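Local coordinates for Tat (Twin-arginine translocation) pathway signal sequence containing protein (Mycobacterium tuberculosis, PDB 5IMU) that is of unknown function but is probably exported through the twin-arginine translocation pathway, and binds a potassium ion in the C-terminal fragment described here, at residues Val129-Arg134 / Trp189-Ala194; Arg133-Leu138 / Ala211-Thr216. All blocks are in the same frame, centred on the assembly; numbering follows the deposited sequence.

Contact 1: Val129-Arg134 / Trp189-Ala194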
ATOM      1  N   VAL A 129      -4.906   7.251 -18.443  1.00 11.99           N
ATOM      2  CA  VAL A 129      -5.397   6.685 -19.697  1.00 11.85           C
ATOM      3  C   VAL A 129      -4.236   6.170 -20.542  1.00 12.71           C
ATOM      4  O   VAL A 129      -4.336   5.116 -21.184  1.00 10.75           O
ATOM      5  CB  VAL A 129      -6.239   7.727 -20.455  1.00 14.52           C
ATOM      6  CG1 VAL A 129      -6.637   7.204 -21.829  1.00 19.76           C
ATOM      7  CG2 VAL A 129      -7.472   8.090 -19.644  1.00 15.58           C
ATOM      8  N   GLU A 130      -3.116   6.901 -20.551  1.00 10.44           N
ATOM      9  CA  GLU A 130      -1.930   6.431 -21.262  1.00 10.72           C
ATOM     10  C   GLU A 130      -1.392   5.147 -20.648  1.00  9.69           C
ATOM     11  O   GLU A 130      -1.011   4.217 -21.368  1.00 10.90           O
ATOM     12  CB  GLU A 130      -0.846   7.513 -21.262  1.00 13.20           C
ATOM     13  CG  GLU A 130      -0.795   8.361 -22.525  1.00 13.02           C
ATOM     14  CD  GLU A 130      -0.561   7.533 -23.773  1.00 12.57           C
ATOM     15  OE1 GLU A 130      -1.508   7.379 -24.573  1.00 10.64           O
ATOM     16  OE2 GLU A 130       0.567   7.027 -23.947  1.00 11.52           O
ATOM     17  N   ALA A 131      -1.352   5.078 -19.314  1.00  8.99           N
ATOM     18  CA  ALA A 131      -0.856   3.875 -18.653  1.00 13.86           C
ATOM     19  C   ALA A 131      -1.701   2.662 -19.011  1.00  9.10           C
ATOM     20  O   ALA A 131      -1.168   1.571 -19.249  1.00  9.64           O
ATOM     21  CB  ALA A 131      -0.826   4.081 -17.139  1.00 12.56           C
ATOM     22  N   VAL A 132      -3.024   2.832 -19.055  1.00  8.00           N
ATOM     23  CA  VAL A 132      -3.901   1.732 -19.437  1.00 10.05           C
ATOM     24  C   VAL A 132      -3.675   1.350 -20.895  1.00 10.82           C
ATOM     25  O   VAL A 132      -3.639   0.164 -21.240  1.00 12.31           O
ATOM     26  CB  VAL A 132      -5.370   2.108 -19.168  1.00 10.37           C
ATOM     27  CG1 VAL A 132      -6.310   1.068 -19.765  1.00 11.13           C
ATOM     28  CG2 VAL A 132      -5.617   2.250 -17.673  1.00 11.06           C
ATOM     29  N   ARG A 133      -3.505   2.346 -21.770  1.00 10.58           N
ATOM     30  CA  ARG A 133      -3.327   2.061 -23.191  1.00  9.44           C
ATOM     31  C   ARG A 133      -2.101   1.189 -23.437  1.00 12.65           C
ATOM     32  O   ARG A 133      -2.139   0.267 -24.260  1.00 11.91           O
ATOM     33  CB  ARG A 133      -3.215   3.366 -23.986  1.00 10.56           C
ATOM     34  CG  ARG A 133      -2.981   3.146 -25.475  1.00 12.10           C
ATOM     35  CD  ARG A 133      -2.826   4.453 -26.239  1.00 13.00           C
ATOM     36  NE  ARG A 133      -1.547   5.108 -25.972  1.00 14.59           N
ATOM     37  CZ  ARG A 133      -0.400   4.778 -26.559  1.00 17.49           C
ATOM     38  NH1 ARG A 133      -0.363   3.793 -27.445  1.00 14.20           N
ATOM     39  NH2 ARG A 133       0.714   5.432 -26.255  1.00 13.22           N
ATOM     40  N   ARG A 134      -1.012   1.451 -22.720  1.00 10.42           N
ATOM     41  CA  ARG A 134       0.269   0.820 -23.007  1.00 10.34           C
ATOM     42  C   ARG A 134       0.494  -0.485 -22.248  1.00 12.99           C
ATOM     43  O   ARG A 134       1.560  -1.090 -22.399  1.00 15.73           O
ATOM     44  CB  ARG A 134       1.409   1.803 -22.701  1.00 13.31           C
ATOM     45  CG  ARG A 134       1.413   3.036 -23.604  1.00  8.97           C
ATOM     46  CD  ARG A 134       2.530   4.018 -23.256  1.00  8.53           C
ATOM     47  NE  ARG A 134       3.856   3.421 -23.385  1.00 11.99           N
ATOM     48  CZ  ARG A 134       4.994   4.096 -23.251  1.00 19.21           C
ATOM     49  NH1 ARG A 134       4.970   5.396 -22.988  1.00 12.39           N
ATOM     50  NH2 ARG A 134       6.158   3.472 -23.383  1.00 15.03           N
ATOM     51  N   TRP A 189      -2.077  -4.495 -10.453  1.00  9.67           N
ATOM     52  CA  TRP A 189      -2.802  -4.292  -9.201  1.00 13.34           C
ATOM     53  C   TRP A 189      -2.932  -2.807  -8.875  1.00 10.12           C
ATOM     54  O   TRP A 189      -4.005  -2.332  -8.488  1.00  9.58           O
ATOM     55  CB  TRP A 189      -2.073  -5.044  -8.083  1.00 11.11           C
ATOM     56  CG  TRP A 189      -2.800  -5.190  -6.777  1.00 13.54           C
ATOM     57  CD1 TRP A 189      -4.034  -4.701  -6.450  1.00 11.44           C
ATOM     58  CD2 TRP A 189      -2.320  -5.880  -5.618  1.00  9.72           C
ATOM     59  NE1 TRP A 189      -4.349  -5.047  -5.155  1.00  9.53           N
ATOM     60  CE2 TRP A 189      -3.313  -5.771  -4.624  1.00  9.08           C
ATOM     61  CE3 TRP A 189      -1.146  -6.581  -5.325  1.00 12.09           C
ATOM     62  CZ2 TRP A 189      -3.164  -6.336  -3.356  1.00  9.64           C
ATOM     63  CZ3 TRP A 189      -1.003  -7.141  -4.070  1.00 13.47           C
ATOM     64  CH2 TRP A 189      -2.007  -7.016  -3.102  1.00 13.30           C
ATOM     65  N   MET A 190      -1.842  -2.052  -9.054  1.00 11.08           N
ATOM     66  CA  MET A 190      -1.859  -0.626  -8.740  1.00 10.38           C
ATOM     67  C   MET A 190      -2.790   0.145  -9.672  1.00 11.45           C
ATOM     68  O   MET A 190      -3.553   1.007  -9.220  1.00  9.52           O
ATOM     69  CB  MET A 190      -0.443  -0.057  -8.815  1.00 10.81           C
ATOM     70  CG  MET A 190       0.497  -0.555  -7.728  1.00  7.36           C
ATOM     71  SD  MET A 190       2.217  -0.137  -8.073  1.00 12.96           S
ATOM     72  CE  MET A 190       3.004  -0.637  -6.545  1.00  9.31           C
ATOM     73  N   LEU A 191      -2.731  -0.142 -10.977  1.00 10.18           N
ATOM     74  CA  LEU A 191      -3.587   0.568 -11.925  1.00 11.22           C
ATOM     75  C   LEU A 191      -5.061   0.272 -11.675  1.00 10.90           C
ATOM     76  O   LEU A 191      -5.900   1.180 -11.729  1.00 10.73           O
ATOM     77  CB  LEU A 191      -3.212   0.198 -13.360  1.00 11.30           C
ATOM     78  CG  LEU A 191      -2.183   1.069 -14.086  1.00 24.19           C
ATOM     79  CD1 LEU A 191      -2.042   0.618 -15.535  1.00 19.42           C
ATOM     80  CD2 LEU A 191      -2.551   2.544 -14.011  1.00 17.19           C
ATOM     81  N   LEU A 192      -5.399  -0.991 -11.412  1.00  8.59           N
ATOM     82  CA  LEU A 192      -6.784  -1.326 -11.098  1.00 11.15           C
ATOM     83  C   LEU A 192      -7.235  -0.647  -9.810  1.00 10.13           C
ATOM     84  O   LEU A 192      -8.384  -0.198  -9.706  1.00  8.91           O
ATOM     85  CB  LEU A 192      -6.947  -2.841 -10.994  1.00 10.38           C
ATOM     86  CG  LEU A 192      -6.613  -3.657 -12.245  1.00 10.96           C
ATOM     87  CD1 LEU A 192      -6.617  -5.148 -11.933  1.00 12.94           C
ATOM     88  CD2 LEU A 192      -7.582  -3.342 -13.377  1.00 11.34           C
ATOM     89  N   ALA A 193      -6.342  -0.564  -8.819  1.00  9.22           N
ATOM     90  CA  ALA A 193      -6.681   0.095  -7.561  1.00 11.12           C
ATOM     91  C   ALA A 193      -6.950   1.579  -7.774  1.00 12.50           C
ATOM     92  O   ALA A 193      -7.824   2.160  -7.119  1.00 10.03           O
ATOM     93  CB  ALA A 193      -5.560  -0.104  -6.541  1.00  8.76           C
ATOM     94  N   ALA A 194      -6.206   2.209  -8.686  1.00  7.63           N
ATOM     95  CA  ALA A 194      -6.440   3.618  -8.980  1.00 14.38           C
ATOM     96  C   ALA A 194      -7.810   3.828  -9.610  1.00 11.38           C
ATOM     97  O   ALA A 194      -8.511   4.792  -9.285  1.00  8.98           O
ATOM     98  CB  ALA A 194      -5.337   4.155  -9.894  1.00 10.38           C
TER

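Contact 2: Arg133-Leu138 / Ala211-Thr216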
ATOM      1  N   ARG A 133      -3.505   2.346 -21.770  1.00 10.58           N
ATOM      2  CA  ARG A 133      -3.327   2.061 -23.191  1.00  9.44           C
ATOM      3  C   ARG A 133      -2.101   1.189 -23.437  1.00 12.65           C
ATOM      4  O   ARG A 133      -2.139   0.267 -24.260  1.00 11.91           O
ATOM      5  CB  ARG A 133      -3.215   3.366 -23.986  1.00 10.56           C
ATOM      6  CG  ARG A 133      -2.981   3.146 -25.475  1.00 12.10           C
ATOM      7  CD  ARG A 133      -2.826   4.453 -26.239  1.00 13.00           C
ATOM      8  NE  ARG A 133      -1.547   5.108 -25.972  1.00 14.59           N
ATOM      9  CZ  ARG A 133      -0.400   4.778 -26.559  1.00 17.49           C
ATOM     10  NH1 ARG A 133      -0.363   3.793 -27.445  1.00 14.20           N
ATOM     11  NH2 ARG A 133       0.714   5.432 -26.255  1.00 13.22           N
ATOM     12  N   ARG A 134      -1.012   1.451 -22.720  1.00 10.42           N
ATOM     13  CA  ARG A 134       0.269   0.820 -23.007  1.00 10.34           C
ATOM     14  C   ARG A 134       0.494  -0.485 -22.248  1.00 12.99           C
ATOM     15  O   ARG A 134       1.560  -1.090 -22.399  1.00 15.73           O
ATOM     16  CB  ARG A 134       1.409   1.803 -22.701  1.00 13.31           C
ATOM     17  CG  ARG A 134       1.413   3.036 -23.604  1.00  8.97           C
ATOM     18  CD  ARG A 134       2.530   4.018 -23.256  1.00  8.53           C
ATOM     19  NE  ARG A 134       3.856   3.421 -23.385  1.00 11.99           N
ATOM     20  CZ  ARG A 134       4.994   4.096 -23.251  1.00 19.21           C
ATOM     21  NH1 ARG A 134       4.970   5.396 -22.988  1.00 12.39           N
ATOM     22  NH2 ARG A 134       6.158   3.472 -23.383  1.00 15.03           N
ATOM     23  N   ARG A 135      -0.476  -0.945 -21.458  1.00 12.53           N
ATOM     24  CA  ARG A 135      -0.316  -2.133 -20.621  1.00 13.30           C
ATOM     25  C   ARG A 135      -1.114  -3.283 -21.224  1.00 16.27           C
ATOM     26  O   ARG A 135      -2.348  -3.287 -21.161  1.00 17.02           O
ATOM     27  CB  ARG A 135      -0.770  -1.858 -19.190  1.00 12.98           C
ATOM     28  CG  ARG A 135      -0.390  -2.950 -18.210  1.00 19.57           C
ATOM     29  CD  ARG A 135       1.113  -2.988 -18.009  1.00 23.02           C
ATOM     30  NE  ARG A 135       1.470  -3.587 -16.729  1.00 36.01           N
ATOM     31  CZ  ARG A 135       2.591  -3.319 -16.068  1.00 28.34           C
ATOM     32  NH1 ARG A 135       3.463  -2.451 -16.563  1.00 30.98           N
ATOM     33  NH2 ARG A 135       2.834  -3.909 -14.906  1.00 25.52           N
ATOM     34  N   ASP A 136      -0.410  -4.275 -21.775  1.00 14.58           N
ATOM     35  CA  ASP A 136      -1.086  -5.352 -22.491  1.00 10.92           C
ATOM     36  C   ASP A 136      -1.781  -6.328 -21.546  1.00 14.11           C
ATOM     37  O   ASP A 136      -2.736  -7.001 -21.950  1.00 11.72           O
ATOM     38  CB  ASP A 136      -0.082  -6.102 -23.372  1.00 16.89           C
ATOM     39  CG  ASP A 136      -0.752  -6.907 -24.472  1.00 21.56           C
ATOM     40  OD1 ASP A 136      -1.670  -6.371 -25.126  1.00 19.20           O
ATOM     41  OD2 ASP A 136      -0.366  -8.079 -24.680  1.00 22.09           O
ATOM     42  N   SER A 137      -1.330  -6.420 -20.296  1.00 10.06           N
ATOM     43  CA  SER A 137      -1.776  -7.470 -19.388  1.00 11.71           C
ATOM     44  C   SER A 137      -3.065  -7.137 -18.642  1.00 12.58           C
ATOM     45  O   SER A 137      -3.576  -7.997 -17.915  1.00 12.00           O
ATOM     46  CB  SER A 137      -0.666  -7.784 -18.380  1.00 12.08           C
ATOM     47  OG  SER A 137      -0.253  -6.609 -17.701  1.00  9.86           O
ATOM     48  N   LEU A 138      -3.606  -5.932 -18.808  1.00 11.44           N
ATOM     49  CA  LEU A 138      -4.790  -5.527 -18.064  1.00  8.26           C
ATOM     50  C   LEU A 138      -6.021  -6.309 -18.526  1.00 12.41           C
ATOM     51  O   LEU A 138      -6.106  -6.722 -19.686  1.00 13.52           O
ATOM     52  CB  LEU A 138      -5.042  -4.032 -18.243  1.00 13.31           C
ATOM     53  CG  LEU A 138      -4.795  -3.029 -17.110  1.00 24.11           C
ATOM     54  CD1 LEU A 138      -3.925  -3.595 -15.998  1.00 12.22           C
ATOM     55  CD2 LEU A 138      -4.190  -1.750 -17.675  1.00 12.26           C
ATOM     56  N   ALA A 211       0.772   7.272  -8.671  1.00 11.11           N
ATOM     57  CA  ALA A 211       2.155   7.670  -8.432  1.00 13.18           C
ATOM     58  C   ALA A 211       3.042   6.456  -8.192  1.00 13.86           C
ATOM     59  O   ALA A 211       4.157   6.376  -8.720  1.00 10.78           O
ATOM     60  CB  ALA A 211       2.229   8.633  -7.246  1.00 12.89           C
ATOM     61  N   TRP A 212       2.558   5.494  -7.404  1.00 10.87           N
ATOM     62  CA  TRP A 212       3.344   4.294  -7.153  1.00 10.29           C
ATOM     63  C   TRP A 212       3.458   3.421  -8.396  1.00 15.05           C
ATOM     64  O   TRP A 212       4.456   2.711  -8.560  1.00 12.33           O
ATOM     65  CB  TRP A 212       2.740   3.505  -5.994  1.00  9.70           C
ATOM     66  CG  TRP A 212       3.261   3.958  -4.668  1.00 13.45           C
ATOM     67  CD1 TRP A 212       2.629   4.764  -3.765  1.00 10.45           C
ATOM     68  CD2 TRP A 212       4.540   3.646  -4.105  1.00 13.58           C
ATOM     69  NE1 TRP A 212       3.436   4.964  -2.667  1.00 11.25           N
ATOM     70  CE2 TRP A 212       4.615   4.288  -2.853  1.00 13.28           C
ATOM     71  CE3 TRP A 212       5.627   2.880  -4.537  1.00 12.51           C
ATOM     72  CZ2 TRP A 212       5.735   4.187  -2.028  1.00 17.22           C
ATOM     73  CZ3 TRP A 212       6.738   2.781  -3.718  1.00 14.51           C
ATOM     74  CH2 TRP A 212       6.786   3.430  -2.478  1.00 12.90           C
ATOM     75  N   TYR A 213       2.454   3.453  -9.275  1.00 11.01           N
ATOM     76  CA  TYR A 213       2.558   2.710 -10.527  1.00 11.65           C
ATOM     77  C   TYR A 213       3.739   3.200 -11.358  1.00 14.02           C
ATOM     78  O   TYR A 213       4.447   2.397 -11.976  1.00 12.21           O
ATOM     79  CB  TYR A 213       1.259   2.825 -11.328  1.00 12.16           C
ATOM     80  CG  TYR A 213       1.333   2.150 -12.683  1.00 15.12           C
ATOM     81  CD1 TYR A 213       1.127   0.784 -12.806  1.00 12.35           C
ATOM     82  CD2 TYR A 213       1.619   2.878 -13.831  1.00 18.53           C
ATOM     83  CE1 TYR A 213       1.200   0.159 -14.038  1.00 14.07           C
ATOM     84  CE2 TYR A 213       1.696   2.261 -15.068  1.00 19.28           C
ATOM     85  CZ  TYR A 213       1.483   0.903 -15.166  1.00 18.97           C
ATOM     86  OH  TYR A 213       1.557   0.290 -16.394  1.00 18.25           O
ATOM     87  N   ALA A 214       3.969   4.516 -11.376  1.00 11.69           N
ATOM     88  CA  ALA A 214       5.016   5.081 -12.223  1.00 17.58           C
ATOM     89  C   ALA A 214       6.402   4.628 -11.779  1.00 20.35           C
ATOM     90  O   ALA A 214       7.239   4.264 -12.613  1.00 14.42           O
ATOM     91  CB  ALA A 214       4.928   6.608 -12.220  1.00 16.49           C
ATOM     92  N   VAL A 215       6.670   4.654 -10.472  1.00 17.64           N
ATOM     93  CA  VAL A 215       7.979   4.223  -9.991  1.00 16.61           C
ATOM     94  C   VAL A 215       8.122   2.709 -10.028  1.00 15.73           C
ATOM     95  O   VAL A 215       9.247   2.203 -10.137  1.00 19.43           O
ATOM     96  CB  VAL A 215       8.254   4.741  -8.567  1.00 25.65           C
ATOM     97  CG1 VAL A 215       8.247   6.262  -8.548  1.00 29.47           C
ATOM     98  CG2 VAL A 215       7.243   4.176  -7.575  1.00 15.94           C
ATOM     99  N   THR A 216       7.013   1.971  -9.963  1.00 14.47           N
ATOM    100  CA  THR A 216       7.094   0.516  -9.999  1.00 17.35           C
ATOM    101  C   THR A 216       7.429   0.014 -11.399  1.00 22.30           C
ATOM    102  O   THR A 216       8.145  -0.984 -11.550  1.00 21.09           O
ATOM    103  CB  THR A 216       5.781  -0.092  -9.508  1.00 15.29           C
ATOM    104  OG1 THR A 216       5.465   0.443  -8.219  1.00 14.19           O
ATOM    105  CG2 THR A 216       5.899  -1.605  -9.398  1.00 18.07           C
TER

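Contact 1: Val129-Arg134 / Trp189-Ala194
L191 reaches from helix 183-199 into the side of helix 124-133 and straddles A131 with its two methyl groups. Its CD2 lies 3.9 Å from A131 CB, and its CD1 is almost as near, 4.0 Å from the same A131 CB, so the leucine fork meets the alanine methyl with both prongs. CD1 also rests against the backbone, 3.9 Å from A131 O. From there it borders V132, coming nearest to the backbone, with V132 N 4.3 Å from L191 CD1; the side chain is looser, V132 CG2 standing 4.5 Å from L191 CD1. The first torsion of the leucine (chi1 -92°) lies off the staggered position near -60°, and both methyls end at A131.

Residue size suits each place. Alanine presents a single methyl and lets the longer leucine come down to the helix backbone. V132, whose CB is not directed at L191, adds a branch beside this meeting point, and its CA is 7.6 Å from L191 CA. Y213 of helix 203-216 touches both A131 and L191, while A146 of helix 140-151 packs on V132, extending the apolar cluster to two more helices.

Polar groups are kept elsewhere on helix 124-133. R133 takes hold of E130 side-on, NE bonding to OE1 at 2.7 Å and NH2 to OE2 at 2.8 Å, a two-point salt bridge one turn along the helix. With no hydrogen bond between the segments, the contact rests on apolar side-chain packing and has little directional preference of its own.

Contact 2: Arg133-Leu138 / Ala211-Thr216
Y213 sends its phenol from helix 203-216 to the loop arginine R135, and its hydroxyl lies over one face of the guanidinium group. The closest approach is Y213 OH to R135 NH1, 3.3 Å, but the angle is too poor for a hydrogen bond. The same oxygen lies 3.7 Å from R135 CD, so it borders the aliphatic end of the arginine as well as its charged group. Ring and guanidinium planes stand 60° apart, and Y213 CE1 is placed 4.2 Å above the centre of the guanidinium. R135 leaves the backbone with CG anti to N and then bends at chi2 (68°), which carries the guanidinium across beneath the hydroxyl end of the tyrosine. Two long side chains suit this place, because together they bridge the 11.6 Å between the CA atoms of R135 and Y213, meeting near the middle.

The packed side is that of Y213: the ring is buried against A131 and L191, from helices 124-133 and 183-199. The loose side is that of R135, which is partly exposed and meets Y213 mainly at the hydroxyl end, with D136 and S137 on the exposed side of the loop. Even so, the arginine is anchored: NE forms a salt bridge with D188, NH2 bonds to the T184 carbonyl, and S137 OG bonds to the other carboxylate oxygen of D188. R135 to L138 form a type I beta turn in the linker between helices 124-133 and 140-151 of an alpha-helical bundle, held to helix 183-199 by R135 and S137.

Contacts 1 and 2 are neighbours, their centres about 5 Å apart, and both lie in the helical DUF5631 part of the chain. Their first segments overlap at R133 and R134, though neither residue makes a contact across, and they run to successive helices, 183-199 in contact 1 and 203-216 in contact 2. Contact 1 is the buried one, made by apolar side chains without a hydrogen bond; contact 2 is partly buried and brings a charged group against a phenol where the chain leaves helix 124-133. Between them the packing is continuous: L191 CG lies 3.5 Å from Y213 CE1, and A131 CB lies 3.7 Å from Y213 CE2, making the tyrosine ring the bridge from the buried contact to the partly exposed one.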